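PDB 3G8W: lactococcal prophage ps3 protein 05, which probably transfers an acetyl group from acetyl-coenzyme A to an acceptor that remains unspecified, as a GNAT-family acetyltransferase. Local coordinates for residues Asn13-Tyr18 / Asp42-Ile47; Cys70-Met75 / Gln113-Leu118; His105-Ala110 / Tyr162-Ser167. All blocks are in the same frame, centred on the assembly; numbering follows the deposited sequence.

Followed from the N terminus, the chain first closes a mainly helical loop: interaction 1 brings the start of helix 15-24 against helix 41-48, before strand 55-62 enters the sheet. Interaction 2 then joins strand 65-74 to the turn and strand that follow helix 96-112, enclosing strand 83-91 and that helix. Interaction 3 starts on helix 96-112, inside this second loop, and ends at the close of strand 153-163 and the tail just after it, so interactions 2 and 3 cross, whereas interaction 1 is in series with both. The crossing pair also touch: Leu-118 N lies 2.7 Å from Tyr-162 O, a probable hydrogen bond between strands 117-123 and 153-163.

Interaction 1. Residues Asn13-Tyr18 / Asp42-Ile47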
ATOM      1  N   ASN B  13      19.434 -15.317   7.120  1.00 45.62           N
ATOM      2  CA  ASN B  13      20.067 -16.194   8.114  1.00 45.17           C
ATOM      3  C   ASN B  13      19.216 -16.382   9.363  1.00 45.12           C
ATOM      4  O   ASN B  13      19.614 -17.074  10.289  1.00 45.31           O
ATOM      5  CB  ASN B  13      21.409 -15.617   8.561  1.00 44.54           C
ATOM      6  CG  ASN B  13      22.567 -16.172   7.789  1.00 43.74           C
ATOM      7  OD1 ASN B  13      23.007 -15.584   6.800  1.00 43.22           O
ATOM      8  ND2 ASN B  13      23.075 -17.313   8.231  1.00 43.81           N
ATOM      9  N   ASP B  14      18.056 -15.752   9.399  1.00 44.81           N
ATOM     10  CA  ASP B  14      17.243 -15.782  10.594  1.00 44.96           C
ATOM     11  C   ASP B  14      15.879 -16.406  10.331  1.00 44.81           C
ATOM     12  O   ASP B  14      15.020 -16.437  11.214  1.00 44.31           O
ATOM     13  CB  ASP B  14      17.116 -14.364  11.173  1.00 44.83           C
ATOM     14  CG  ASP B  14      18.471 -13.775  11.582  1.00 45.01           C
ATOM     15  OD1 ASP B  14      19.209 -14.417  12.374  1.00 44.17           O
ATOM     16  OD2 ASP B  14      18.794 -12.663  11.108  1.00 45.19           O
ATOM     17  N   LEU B  15      15.691 -16.924   9.122  1.00 44.90           N
ATOM     18  CA  LEU B  15      14.420 -17.521   8.763  1.00 45.55           C
ATOM     19  C   LEU B  15      13.957 -18.493   9.846  1.00 46.55           C
ATOM     20  O   LEU B  15      12.806 -18.434  10.273  1.00 46.91           O
ATOM     21  CB  LEU B  15      14.500 -18.204   7.403  1.00 44.79           C
ATOM     22  CG  LEU B  15      13.202 -18.804   6.854  1.00 44.47           C
ATOM     23  CD1 LEU B  15      12.111 -17.763   6.755  1.00 43.88           C
ATOM     24  CD2 LEU B  15      13.439 -19.460   5.492  1.00 44.38           C
ATOM     25  N   ASP B  16      14.865 -19.357  10.300  1.00 47.65           N
ATOM     26  CA  ASP B  16      14.574 -20.314  11.372  1.00 48.89           C
ATOM     27  C   ASP B  16      13.953 -19.627  12.593  1.00 49.54           C
ATOM     28  O   ASP B  16      12.780 -19.858  12.917  1.00 49.60           O
ATOM     29  CB  ASP B  16      15.840 -21.091  11.770  1.00 49.25           C
ATOM     30  CG  ASP B  16      16.398 -21.945  10.627  1.00 50.13           C
ATOM     31  OD1 ASP B  16      15.970 -21.722   9.469  1.00 50.44           O
ATOM     32  OD2 ASP B  16      17.268 -22.831  10.881  1.00 49.92           O
ATOM     33  N   SER B  17      14.735 -18.763  13.244  1.00 49.93           N
ATOM     34  CA  SER B  17      14.305 -18.045  14.440  1.00 49.64           C
ATOM     35  C   SER B  17      12.970 -17.377  14.223  1.00 50.45           C
ATOM     36  O   SER B  17      12.174 -17.271  15.152  1.00 51.45           O
ATOM     37  CB  SER B  17      15.319 -16.971  14.818  1.00 48.99           C
ATOM     38  OG  SER B  17      16.616 -17.513  14.914  1.00 49.09           O
ATOM     39  N   TYR B  18      12.731 -16.930  12.993  1.00 50.69           N
ATOM     40  CA  TYR B  18      11.589 -16.080  12.684  1.00 50.81           C
ATOM     41  C   TYR B  18      10.275 -16.849  12.585  1.00 51.40           C
ATOM     42  O   TYR B  18       9.216 -16.273  12.802  1.00 51.57           O
ATOM     43  CB  TYR B  18      11.859 -15.261  11.416  1.00 50.44           C
ATOM     44  CG  TYR B  18      10.852 -14.166  11.157  1.00 49.88           C
ATOM     45  CD1 TYR B  18      10.924 -12.955  11.830  1.00 49.90           C
ATOM     46  CD2 TYR B  18       9.829 -14.343  10.231  1.00 49.75           C
ATOM     47  CE1 TYR B  18      10.005 -11.963  11.595  1.00 49.69           C
ATOM     48  CE2 TYR B  18       8.906 -13.351   9.985  1.00 49.55           C
ATOM     49  CZ  TYR B  18       8.991 -12.166  10.671  1.00 49.89           C
ATOM     50  OH  TYR B  18       8.060 -11.175  10.433  1.00 50.93           O
ATOM     51  N   ASP B  42       8.156 -18.070   0.603  1.00 65.86           N
ATOM     52  CA  ASP B  42       8.761 -17.324  -0.493  1.00 65.43           C
ATOM     53  C   ASP B  42       8.849 -15.833  -0.149  1.00 64.86           C
ATOM     54  O   ASP B  42       9.955 -15.292  -0.051  1.00 65.13           O
ATOM     55  CB  ASP B  42       7.971 -17.538  -1.791  1.00 66.17           C
ATOM     56  CG  ASP B  42       7.318 -18.920  -1.864  1.00 66.92           C
ATOM     57  OD1 ASP B  42       7.759 -19.766  -2.686  1.00 66.48           O
ATOM     58  OD2 ASP B  42       6.364 -19.152  -1.083  1.00 67.33           O
ATOM     59  N   ARG B  43       7.690 -15.193   0.063  1.00 63.24           N
ATOM     60  CA  ARG B  43       7.607 -13.762   0.376  1.00 62.03           C
ATOM     61  C   ARG B  43       8.527 -13.416   1.535  1.00 60.46           C
ATOM     62  O   ARG B  43       9.085 -12.317   1.609  1.00 59.92           O
ATOM     63  CB  ARG B  43       6.156 -13.364   0.724  1.00 63.21           C
ATOM     64  CG  ARG B  43       5.734 -11.896   0.414  1.00 63.88           C
ATOM     65  CD  ARG B  43       5.840 -11.525  -1.101  1.00 64.84           C
ATOM     66  NE  ARG B  43       6.030 -12.700  -1.973  1.00 65.59           N
ATOM     67  CZ  ARG B  43       6.385 -12.670  -3.264  1.00 65.82           C
ATOM     68  NH1 ARG B  43       6.532 -13.811  -3.939  1.00 65.27           N
ATOM     69  NH2 ARG B  43       6.591 -11.512  -3.885  1.00 65.94           N
ATOM     70  N   LEU B  44       8.690 -14.383   2.429  1.00 58.39           N
ATOM     71  CA  LEU B  44       9.459 -14.198   3.638  1.00 56.52           C
ATOM     72  C   LEU B  44      10.930 -14.102   3.294  1.00 54.99           C
ATOM     73  O   LEU B  44      11.609 -13.139   3.653  1.00 53.85           O
ATOM     74  CB  LEU B  44       9.213 -15.377   4.570  1.00 56.62           C
ATOM     75  CG  LEU B  44       8.730 -15.005   5.966  1.00 56.29           C
ATOM     76  CD1 LEU B  44       7.259 -14.587   5.939  1.00 56.26           C
ATOM     77  CD2 LEU B  44       8.934 -16.180   6.884  1.00 56.07           C
ATOM     78  N   LYS B  45      11.400 -15.117   2.575  1.00 54.27           N
ATOM     79  CA  LYS B  45      12.780 -15.192   2.108  1.00 53.15           C
ATOM     80  C   LYS B  45      13.079 -13.950   1.267  1.00 52.51           C
ATOM     81  O   LYS B  45      14.157 -13.354   1.375  1.00 52.42           O
ATOM     82  CB  LYS B  45      12.978 -16.475   1.304  1.00 52.45           C
ATOM     83  CG  LYS B  45      14.099 -17.367   1.806  1.00 51.85           C
ATOM     84  CD  LYS B  45      13.820 -18.817   1.440  1.00 51.32           C
ATOM     85  CE  LYS B  45      14.874 -19.746   2.002  1.00 51.07           C
ATOM     86  NZ  LYS B  45      14.552 -21.169   1.717  1.00 50.86           N
ATOM     87  N   THR B  46      12.097 -13.562   0.454  1.00 51.68           N
ATOM     88  CA  THR B  46      12.125 -12.306  -0.278  1.00 51.72           C
ATOM     89  C   THR B  46      12.401 -11.149   0.685  1.00 51.76           C
ATOM     90  O   THR B  46      13.435 -10.487   0.569  1.00 51.81           O
ATOM     91  CB  THR B  46      10.781 -12.060  -1.031  1.00 51.75           C
ATOM     92  OG1 THR B  46      10.464 -13.188  -1.857  1.00 52.02           O
ATOM     93  CG2 THR B  46      10.848 -10.814  -1.895  1.00 51.55           C
ATOM     94  N   ILE B  47      11.498 -10.939   1.650  1.00 51.28           N
ATOM     95  CA  ILE B  47      11.595  -9.812   2.571  1.00 50.83           C
ATOM     96  C   ILE B  47      12.930  -9.823   3.313  1.00 50.73           C
ATOM     97  O   ILE B  47      13.584  -8.788   3.448  1.00 50.67           O
ATOM     98  CB  ILE B  47      10.411  -9.775   3.566  1.00 51.01           C
ATOM     99  CG1 ILE B  47       9.070  -9.727   2.821  1.00 50.95           C
ATOM    100  CG2 ILE B  47      10.521  -8.563   4.493  1.00 51.19           C
ATOM    101  CD1 ILE B  47       7.846 -10.069   3.680  1.00 49.78           C
TER
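Leu-15, Tyr-18, Leu-44 and Lys-45 join the first turn of helix 15-24 to helix 41-48 through carbon alone. In the apolar group, the CD2 methyl of Leu-44 reaches two partners: it lies 3.6 Å from CD1 of Leu-15 and 3.9 Å from CD2 of Tyr-18. The second approach is to the ring edge, near its plane. Tyr-18 and Leu-15 both project toward helix 41-48. For the leucine, a CG placed opposite the backbone N (chi1 -176°) carries the two methyls toward helix 41-48, where branching lets one side chain serve two partners.

Those methyls divide the work, because CD2 of Leu-15 turns to the aliphatic part of Lys-45 and lies 3.8 Å from its CE. The lysine chain, extended beyond CG, crosses the leucine at about a right angle. Lysine suits this exposed margin, since its methylenes can cover a leucine while the ammonium group is carried further along.

Polar bonds belong to each helix separately. Tyr-18 N donates to Asp-14 O at 2.9 Å in the opening turn, and the carboxylate of Asp-14 forms a salt bridge with Arg-8. On the other helix, Asp-42 O accepts from both Thr-46 N and Thr-46 OG1; the hydroxyl, at 2.8 Å, approaches from above the carbonyl plane.

Tyr-18 also packs on Ile-57 and Thr-69, which places the contact against the sheet. In GNAT enzymes the helical segment after the first strand commonly borders the acceptor site, and here the side chain of Leu-44 is about 6 Å from a bound cyclohexylaminoethanesulfonate, probably from the crystallisation liquor. With apolar atoms alone meeting, this contact rests on shape and burial, not on directional bonds.

Interaction 2. Residues Cys70-Met75 / Gln113-Leu118; sequences CTLKQM and QNIETL
Within the GNAT sheet, Leu-72 and Gln-74 of strand 65-74 reach past the intervening strand 83-91 to Ile-115 and Leu-118, in and beyond the turn from helix 96-112 into strand 117-123. Ile-115 lies over one face of the Gln-74 amide: its CD1 is 3.5 Å from Gln-74 CD, almost directly above the amide plane, while Ile-115 CG1 is 3.5 Å from Gln-74 NE2. The glutamine chain is extended, its first torsion trans (chi1 -169°), which brings the amide beneath the isoleucine. NE2 of Gln-74 donates to Cys-81 O, so that nitrogen is satisfied while the flat face packs on carbon.

The helix ends here in a Schellman motif, with Asn-114 as the C-prime residue at positive phi (61°), a conformation asparagine tolerates well, and with Ile-115 N bonded back to Ala-110 O. Just after Asn-114, Ile-115 points toward strand 65-74.

Deeper in, Leu-72 CD1 meets Leu-118 CD2 at 3.9 Å, the two side chains crossing at about a right angle. Leu-72 also packs on Ile-106 and Tyr-109 of the covering helix. Next to Ile-115, Glu-116 forms a salt bridge with Lys-149 of the second subunit.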
ATOM      1  N   CYS B  70       9.721  -6.789  14.053  1.00 47.43           N
ATOM      2  CA  CYS B  70       8.819  -5.864  13.396  1.00 47.67           C
ATOM      3  C   CYS B  70       9.282  -5.545  11.989  1.00 47.34           C
ATOM      4  O   CYS B  70      10.474  -5.377  11.769  1.00 48.65           O
ATOM      5  CB  CYS B  70       8.731  -4.590  14.206  1.00 48.45           C
ATOM      6  SG  CYS B  70       7.393  -3.575  13.668  1.00 51.99           S
ATOM      7  N   THR B  71       8.355  -5.461  11.038  1.00 46.65           N
ATOM      8  CA  THR B  71       8.721  -5.116   9.656  1.00 46.55           C
ATOM      9  C   THR B  71       8.594  -3.635   9.332  1.00 46.60           C
ATOM     10  O   THR B  71       7.608  -3.000   9.665  1.00 45.78           O
ATOM     11  CB  THR B  71       7.896  -5.894   8.617  1.00 46.12           C
ATOM     12  OG1 THR B  71       8.297  -7.259   8.628  1.00 46.11           O
ATOM     13  CG2 THR B  71       8.140  -5.361   7.228  1.00 45.64           C
ATOM     14  N   LEU B  72       9.599  -3.100   8.654  1.00 47.68           N
ATOM     15  CA  LEU B  72       9.480  -1.787   8.043  1.00 48.60           C
ATOM     16  C   LEU B  72       9.389  -1.938   6.535  1.00 48.61           C
ATOM     17  O   LEU B  72      10.321  -2.455   5.879  1.00 49.19           O
ATOM     18  CB  LEU B  72      10.652  -0.883   8.431  1.00 48.75           C
ATOM     19  CG  LEU B  72      10.378   0.602   8.189  1.00 49.19           C
ATOM     20  CD1 LEU B  72       9.053   1.030   8.817  1.00 48.55           C
ATOM     21  CD2 LEU B  72      11.524   1.456   8.710  1.00 49.30           C
ATOM     22  N   LYS B  73       8.259  -1.506   5.992  1.00 48.61           N
ATOM     23  CA  LYS B  73       8.041  -1.554   4.549  1.00 49.63           C
ATOM     24  C   LYS B  73       7.940  -0.129   4.050  1.00 48.26           C
ATOM     25  O   LYS B  73       6.957   0.558   4.283  1.00 48.90           O
ATOM     26  CB  LYS B  73       6.780  -2.368   4.206  1.00 51.49           C
ATOM     27  CG  LYS B  73       6.708  -2.877   2.771  1.00 54.12           C
ATOM     28  CD  LYS B  73       6.187  -1.829   1.757  1.00 56.49           C
ATOM     29  CE  LYS B  73       6.586  -2.237   0.296  1.00 57.86           C
ATOM     30  NZ  LYS B  73       6.358  -1.187  -0.777  1.00 57.53           N
ATOM     31  N   GLN B  74       8.998   0.332   3.413  1.00 47.47           N
ATOM     32  CA  GLN B  74       9.015   1.657   2.830  1.00 47.53           C
ATOM     33  C   GLN B  74       8.354   1.575   1.447  1.00 48.12           C
ATOM     34  O   GLN B  74       8.427   0.550   0.785  1.00 48.18           O
ATOM     35  CB  GLN B  74      10.446   2.158   2.753  1.00 45.92           C
ATOM     36  CG  GLN B  74      10.564   3.603   2.419  1.00 46.18           C
ATOM     37  CD  GLN B  74      11.990   4.019   2.171  1.00 46.34           C
ATOM     38  OE1 GLN B  74      12.921   3.221   2.305  1.00 47.66           O
ATOM     39  NE2 GLN B  74      12.176   5.273   1.807  1.00 45.81           N
HETATM   40  N   MSE B  75       7.681   2.631   1.019  1.00 49.49           N
HETATM   41  CA  MSE B  75       6.861   2.524  -0.177  1.00 51.20           C
HETATM   42  C   MSE B  75       7.744   2.861  -1.311  1.00 50.79           C
HETATM   43  O   MSE B  75       7.913   4.040  -1.597  1.00 50.90           O
HETATM   44  CB  MSE B  75       5.736   3.555  -0.182  1.00 53.24           C
HETATM   45  CG  MSE B  75       5.211   3.918   1.152  1.00 56.36           C
HETATM   46 SE   MSE B  75       3.469   3.167   1.255  0.50 60.87          SE
HETATM   47  CE  MSE B  75       2.350   4.627   0.579  1.00 58.75           C
ATOM     48  N   GLN B 113      16.968   6.999   7.036  1.00 48.42           N
ATOM     49  CA  GLN B 113      16.684   6.758   5.632  1.00 47.65           C
ATOM     50  C   GLN B 113      15.873   7.889   5.051  1.00 47.03           C
ATOM     51  O   GLN B 113      15.365   7.772   3.939  1.00 47.56           O
ATOM     52  CB  GLN B 113      15.884   5.471   5.467  1.00 48.46           C
ATOM     53  CG  GLN B 113      16.537   4.249   6.059  1.00 49.24           C
ATOM     54  CD  GLN B 113      17.867   3.950   5.419  1.00 49.63           C
ATOM     55  OE1 GLN B 113      17.989   3.920   4.188  1.00 49.83           O
ATOM     56  NE2 GLN B 113      18.876   3.725   6.249  1.00 49.31           N
ATOM     57  N   ASN B 114      15.734   8.974   5.808  1.00 46.26           N
ATOM     58  CA  ASN B 114      14.879  10.103   5.422  1.00 46.01           C
ATOM     59  C   ASN B 114      13.378   9.781   5.246  1.00 45.88           C
ATOM     60  O   ASN B 114      12.644  10.528   4.602  1.00 46.32           O
ATOM     61  CB  ASN B 114      15.423  10.782   4.168  1.00 46.06           C
ATOM     62  CG  ASN B 114      16.869  11.170   4.306  1.00 46.03           C
ATOM     63  OD1 ASN B 114      17.277  11.750   5.316  1.00 45.80           O
ATOM     64  ND2 ASN B 114      17.664  10.835   3.294  1.00 46.26           N
ATOM     65  N   ILE B 115      12.930   8.673   5.820  1.00 44.51           N
ATOM     66  CA  ILE B 115      11.511   8.398   5.885  1.00 43.51           C
ATOM     67  C   ILE B 115      10.848   9.415   6.817  1.00 43.10           C
ATOM     68  O   ILE B 115      11.170   9.498   7.992  1.00 42.88           O
ATOM     69  CB  ILE B 115      11.250   6.930   6.307  1.00 43.36           C
ATOM     70  CG1 ILE B 115      11.789   5.984   5.207  1.00 43.49           C
ATOM     71  CG2 ILE B 115       9.753   6.700   6.636  1.00 41.77           C
ATOM     72  CD1 ILE B 115      12.177   4.550   5.661  1.00 43.38           C
ATOM     73  N   GLU B 116       9.946  10.206   6.261  1.00 42.98           N
ATOM     74  CA  GLU B 116       9.306  11.281   6.992  1.00 43.12           C
ATOM     75  C   GLU B 116       8.148  10.864   7.863  1.00 43.53           C
ATOM     76  O   GLU B 116       7.902  11.472   8.905  1.00 43.79           O
ATOM     77  CB  GLU B 116       8.833  12.341   6.021  1.00 43.52           C
ATOM     78  CG  GLU B 116       9.642  13.579   6.078  1.00 45.11           C
ATOM     79  CD  GLU B 116       9.912  14.123   4.723  1.00 46.12           C
ATOM     80  OE1 GLU B 116       8.971  14.645   4.092  1.00 46.93           O
ATOM     81  OE2 GLU B 116      11.071  14.021   4.277  1.00 47.84           O
ATOM     82  N   THR B 117       7.392   9.860   7.434  1.00 44.26           N
ATOM     83  CA  THR B 117       6.268   9.466   8.236  1.00 45.06           C
ATOM     84  C   THR B 117       6.080   7.941   8.322  1.00 45.27           C
ATOM     85  O   THR B 117       6.351   7.216   7.362  1.00 45.20           O
ATOM     86  CB  THR B 117       4.967  10.228   7.824  1.00 46.32           C
ATOM     87  OG1 THR B 117       4.254   9.518   6.817  1.00 46.84           O
ATOM     88  CG2 THR B 117       5.242  11.673   7.364  1.00 46.09           C
ATOM     89  N   LEU B 118       5.632   7.469   9.489  1.00 45.48           N
ATOM     90  CA  LEU B 118       5.343   6.053   9.701  1.00 46.16           C
ATOM     91  C   LEU B 118       3.860   5.848   9.919  1.00 47.34           C
ATOM     92  O   LEU B 118       3.216   6.644  10.621  1.00 47.67           O
ATOM     93  CB  LEU B 118       6.103   5.501  10.899  1.00 45.81           C
ATOM     94  CG  LEU B 118       7.630   5.523  10.774  1.00 46.94           C
ATOM     95  CD1 LEU B 118       8.296   5.009  12.055  1.00 47.36           C
ATOM     96  CD2 LEU B 118       8.122   4.743   9.570  1.00 46.17           C
TER

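Interaction 3. Residues His105-Ala110 / Tyr162-Ser167; sequences HIIQYA and YSTTES
Ile-107 of helix 96-112 lays its CD1 methyl over one face of the Tyr-162 ring, a CH-pi contact 4.1 Å from the ring centroid and 21° off the normal. The methyl is displaced toward the rim, and CD1 lies 3.9 Å from Tyr-162 CZ. The other branch adds a second touch: CG2 of Ile-107 is 3.9 Å from Tyr-162 CE2 and 4.1 Å from CG2 of Thr-164. Beta-branched isoleucine suits this place because a methyl and an ethyl arm leave CB and meet two partners. Thr-164 CG2 in turn sits at the edge of the tyrosine ring, in its plane, so isoleucine and threonine cover different aspects of the same ring.

The next shell helps to position these groups. Swung away from the backbone N (chi1 176°), the Tyr-162 ring stands out from the strand toward the helix, and it also meets the ring of Phe-138. Thr-164 is turned so that its methyl faces Ile-107 while OG1 bonds to Ile-115 O; threonine thus offers carbon to the helix and satisfies a backbone carbonyl with its hydroxyl. Beside it, Ser-163 OG accepts from Thr-165 N at 3.2 Å with an angle of 167°, an ST turn that bends the chain as it leaves the strand.

Around this contact, the backbone pairing of strands 153-163 and 117-123 continues just beyond their ends, where Thr-164 bonds to Glu-116. Both Ile-107 and Ala-110 pack on Leu-118, so helix 96-112 packs against strand 117-123 and reaches the end of the adjacent antiparallel strand 153-163.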
ATOM      1  N   HIS B 105      14.205   1.721  17.893  1.00 43.62           N
ATOM      2  CA  HIS B 105      15.315   1.448  16.981  1.00 43.59           C
ATOM      3  C   HIS B 105      14.794   1.701  15.577  1.00 44.66           C
ATOM      4  O   HIS B 105      15.436   2.387  14.768  1.00 44.94           O
ATOM      5  CB  HIS B 105      15.787  -0.008  17.117  1.00 43.23           C
ATOM      6  CG  HIS B 105      17.017  -0.341  16.323  1.00 43.32           C
ATOM      7  ND1 HIS B 105      17.011  -0.477  14.948  1.00 43.76           N
ATOM      8  CD2 HIS B 105      18.287  -0.605  16.715  1.00 43.15           C
ATOM      9  CE1 HIS B 105      18.227  -0.781  14.525  1.00 42.92           C
ATOM     10  NE2 HIS B 105      19.017  -0.871  15.578  1.00 42.92           N
ATOM     11  N   ILE B 106      13.601   1.174  15.304  1.00 44.78           N
ATOM     12  CA  ILE B 106      13.033   1.251  13.970  1.00 44.65           C
ATOM     13  C   ILE B 106      12.762   2.698  13.607  1.00 44.42           C
ATOM     14  O   ILE B 106      12.931   3.079  12.462  1.00 44.45           O
ATOM     15  CB  ILE B 106      11.785   0.365  13.798  1.00 44.85           C
ATOM     16  CG1 ILE B 106      12.155  -1.122  13.961  1.00 44.63           C
ATOM     17  CG2 ILE B 106      11.142   0.625  12.450  1.00 44.75           C
ATOM     18  CD1 ILE B 106      10.987  -2.084  13.709  1.00 44.78           C
ATOM     19  N   ILE B 107      12.385   3.510  14.584  1.00 44.63           N
ATOM     20  CA  ILE B 107      12.200   4.927  14.313  1.00 45.29           C
ATOM     21  C   ILE B 107      13.527   5.581  13.942  1.00 45.93           C
ATOM     22  O   ILE B 107      13.603   6.328  12.957  1.00 46.80           O
ATOM     23  CB  ILE B 107      11.508   5.668  15.466  1.00 44.98           C
ATOM     24  CG1 ILE B 107      10.057   5.189  15.587  1.00 44.60           C
ATOM     25  CG2 ILE B 107      11.515   7.154  15.203  1.00 44.70           C
ATOM     26  CD1 ILE B 107       9.294   5.805  16.736  1.00 44.73           C
ATOM     27  N   GLN B 108      14.580   5.268  14.692  1.00 46.02           N
ATOM     28  CA  GLN B 108      15.875   5.868  14.422  1.00 45.75           C
ATOM     29  C   GLN B 108      16.368   5.516  13.026  1.00 45.18           C
ATOM     30  O   GLN B 108      16.940   6.361  12.341  1.00 44.76           O
ATOM     31  CB  GLN B 108      16.913   5.484  15.477  1.00 46.54           C
ATOM     32  CG  GLN B 108      18.099   6.472  15.571  1.00 47.06           C
ATOM     33  CD  GLN B 108      17.647   7.919  15.842  1.00 47.62           C
ATOM     34  OE1 GLN B 108      16.558   8.161  16.381  1.00 47.64           O
ATOM     35  NE2 GLN B 108      18.483   8.880  15.464  1.00 47.43           N
ATOM     36  N   TYR B 109      16.135   4.274  12.617  1.00 44.55           N
ATOM     37  CA  TYR B 109      16.492   3.823  11.288  1.00 44.72           C
ATOM     38  C   TYR B 109      15.713   4.602  10.210  1.00 46.34           C
ATOM     39  O   TYR B 109      16.294   5.029   9.193  1.00 45.62           O
ATOM     40  CB  TYR B 109      16.217   2.334  11.157  1.00 43.93           C
ATOM     41  CG  TYR B 109      16.435   1.826   9.753  1.00 45.03           C
ATOM     42  CD1 TYR B 109      15.368   1.722   8.845  1.00 44.87           C
ATOM     43  CD2 TYR B 109      17.726   1.467   9.313  1.00 44.99           C
ATOM     44  CE1 TYR B 109      15.577   1.254   7.549  1.00 45.30           C
ATOM     45  CE2 TYR B 109      17.946   1.003   8.023  1.00 44.90           C
ATOM     46  CZ  TYR B 109      16.874   0.894   7.152  1.00 45.88           C
ATOM     47  OH  TYR B 109      17.104   0.432   5.883  1.00 46.72           O
ATOM     48  N   ALA B 110      14.403   4.772  10.444  1.00 47.27           N
ATOM     49  CA  ALA B 110      13.521   5.507   9.530  1.00 48.49           C
ATOM     50  C   ALA B 110      14.095   6.890   9.254  1.00 49.56           C
ATOM     51  O   ALA B 110      14.353   7.225   8.089  1.00 49.32           O
ATOM     52  CB  ALA B 110      12.104   5.616  10.081  1.00 46.79           C
ATOM     53  N   TYR B 162       2.793   8.365  12.696  1.00 49.65           N
ATOM     54  CA  TYR B 162       3.833   9.016  13.457  1.00 49.86           C
ATOM     55  C   TYR B 162       4.681   9.784  12.462  1.00 49.43           C
ATOM     56  O   TYR B 162       5.001   9.283  11.391  1.00 48.94           O
ATOM     57  CB  TYR B 162       4.644   7.970  14.215  1.00 50.98           C
ATOM     58  CG  TYR B 162       5.833   8.498  14.983  1.00 52.26           C
ATOM     59  CD1 TYR B 162       5.732   8.815  16.332  1.00 52.73           C
ATOM     60  CD2 TYR B 162       7.067   8.658  14.360  1.00 52.57           C
ATOM     61  CE1 TYR B 162       6.829   9.287  17.037  1.00 53.01           C
ATOM     62  CE2 TYR B 162       8.161   9.137  15.045  1.00 53.11           C
ATOM     63  CZ  TYR B 162       8.043   9.443  16.385  1.00 53.71           C
ATOM     64  OH  TYR B 162       9.156   9.905  17.061  1.00 54.10           O
ATOM     65  N   SER B 163       5.011  11.017  12.808  1.00 50.03           N
ATOM     66  CA  SER B 163       5.891  11.823  11.992  1.00 50.91           C
ATOM     67  C   SER B 163       7.311  11.890  12.576  1.00 52.62           C
ATOM     68  O   SER B 163       7.500  12.141  13.763  1.00 51.98           O
ATOM     69  CB  SER B 163       5.321  13.212  11.848  1.00 49.86           C
ATOM     70  OG  SER B 163       6.390  14.118  11.712  1.00 51.97           O
ATOM     71  N   THR B 164       8.317  11.674  11.740  1.00 54.56           N
ATOM     72  CA  THR B 164       9.675  11.666  12.245  1.00 56.79           C
ATOM     73  C   THR B 164      10.380  13.001  12.049  1.00 58.77           C
ATOM     74  O   THR B 164      11.604  13.044  12.038  1.00 59.22           O
ATOM     75  CB  THR B 164      10.518  10.554  11.605  1.00 56.60           C
ATOM     76  OG1 THR B 164      10.454  10.676  10.182  1.00 56.45           O
ATOM     77  CG2 THR B 164      10.022   9.184  12.029  1.00 56.11           C
ATOM     78  N   THR B 165       9.611  14.081  11.910  1.00 61.47           N
ATOM     79  CA  THR B 165      10.166  15.435  11.696  1.00 64.30           C
ATOM     80  C   THR B 165       9.746  16.378  12.831  1.00 66.01           C
ATOM     81  O   THR B 165       8.608  16.271  13.324  1.00 66.67           O
ATOM     82  CB  THR B 165       9.688  16.031  10.337  1.00 64.62           C
ATOM     83  OG1 THR B 165       8.262  15.885  10.226  1.00 64.64           O
ATOM     84  CG2 THR B 165      10.359  15.314   9.161  1.00 64.05           C
ATOM     85  N   GLU B 166      10.641  17.295  13.238  1.00 67.71           N
ATOM     86  CA  GLU B 166      10.393  18.214  14.398  1.00 69.30           C
ATOM     87  C   GLU B 166       9.213  19.221  14.217  1.00 70.06           C
ATOM     88  O   GLU B 166       9.138  20.228  14.937  1.00 70.64           O
ATOM     89  CB  GLU B 166      11.703  18.931  14.855  1.00 69.27           C
ATOM     90  CG  GLU B 166      11.502  20.101  15.875  1.00 69.97           C
ATOM     91  CD  GLU B 166      12.808  20.732  16.414  1.00 70.69           C
ATOM     92  OE1 GLU B 166      13.016  21.959  16.225  1.00 70.46           O
ATOM     93  OE2 GLU B 166      13.617  20.013  17.048  1.00 71.11           O
ATOM     94  N   SER B 167       8.295  18.911  13.287  1.00 70.70           N
ATOM     95  CA  SER B 167       7.132  19.753  12.883  1.00 71.23           C
ATOM     96  C   SER B 167       6.584  20.774  13.911  1.00 71.47           C
ATOM     97  O   SER B 167       7.081  21.915  14.001  1.00 71.18           O
ATOM     98  CB  SER B 167       5.993  18.868  12.340  1.00 71.72           C
ATOM     99  OG  SER B 167       6.131  18.631  10.945  1.00 72.55           O
TER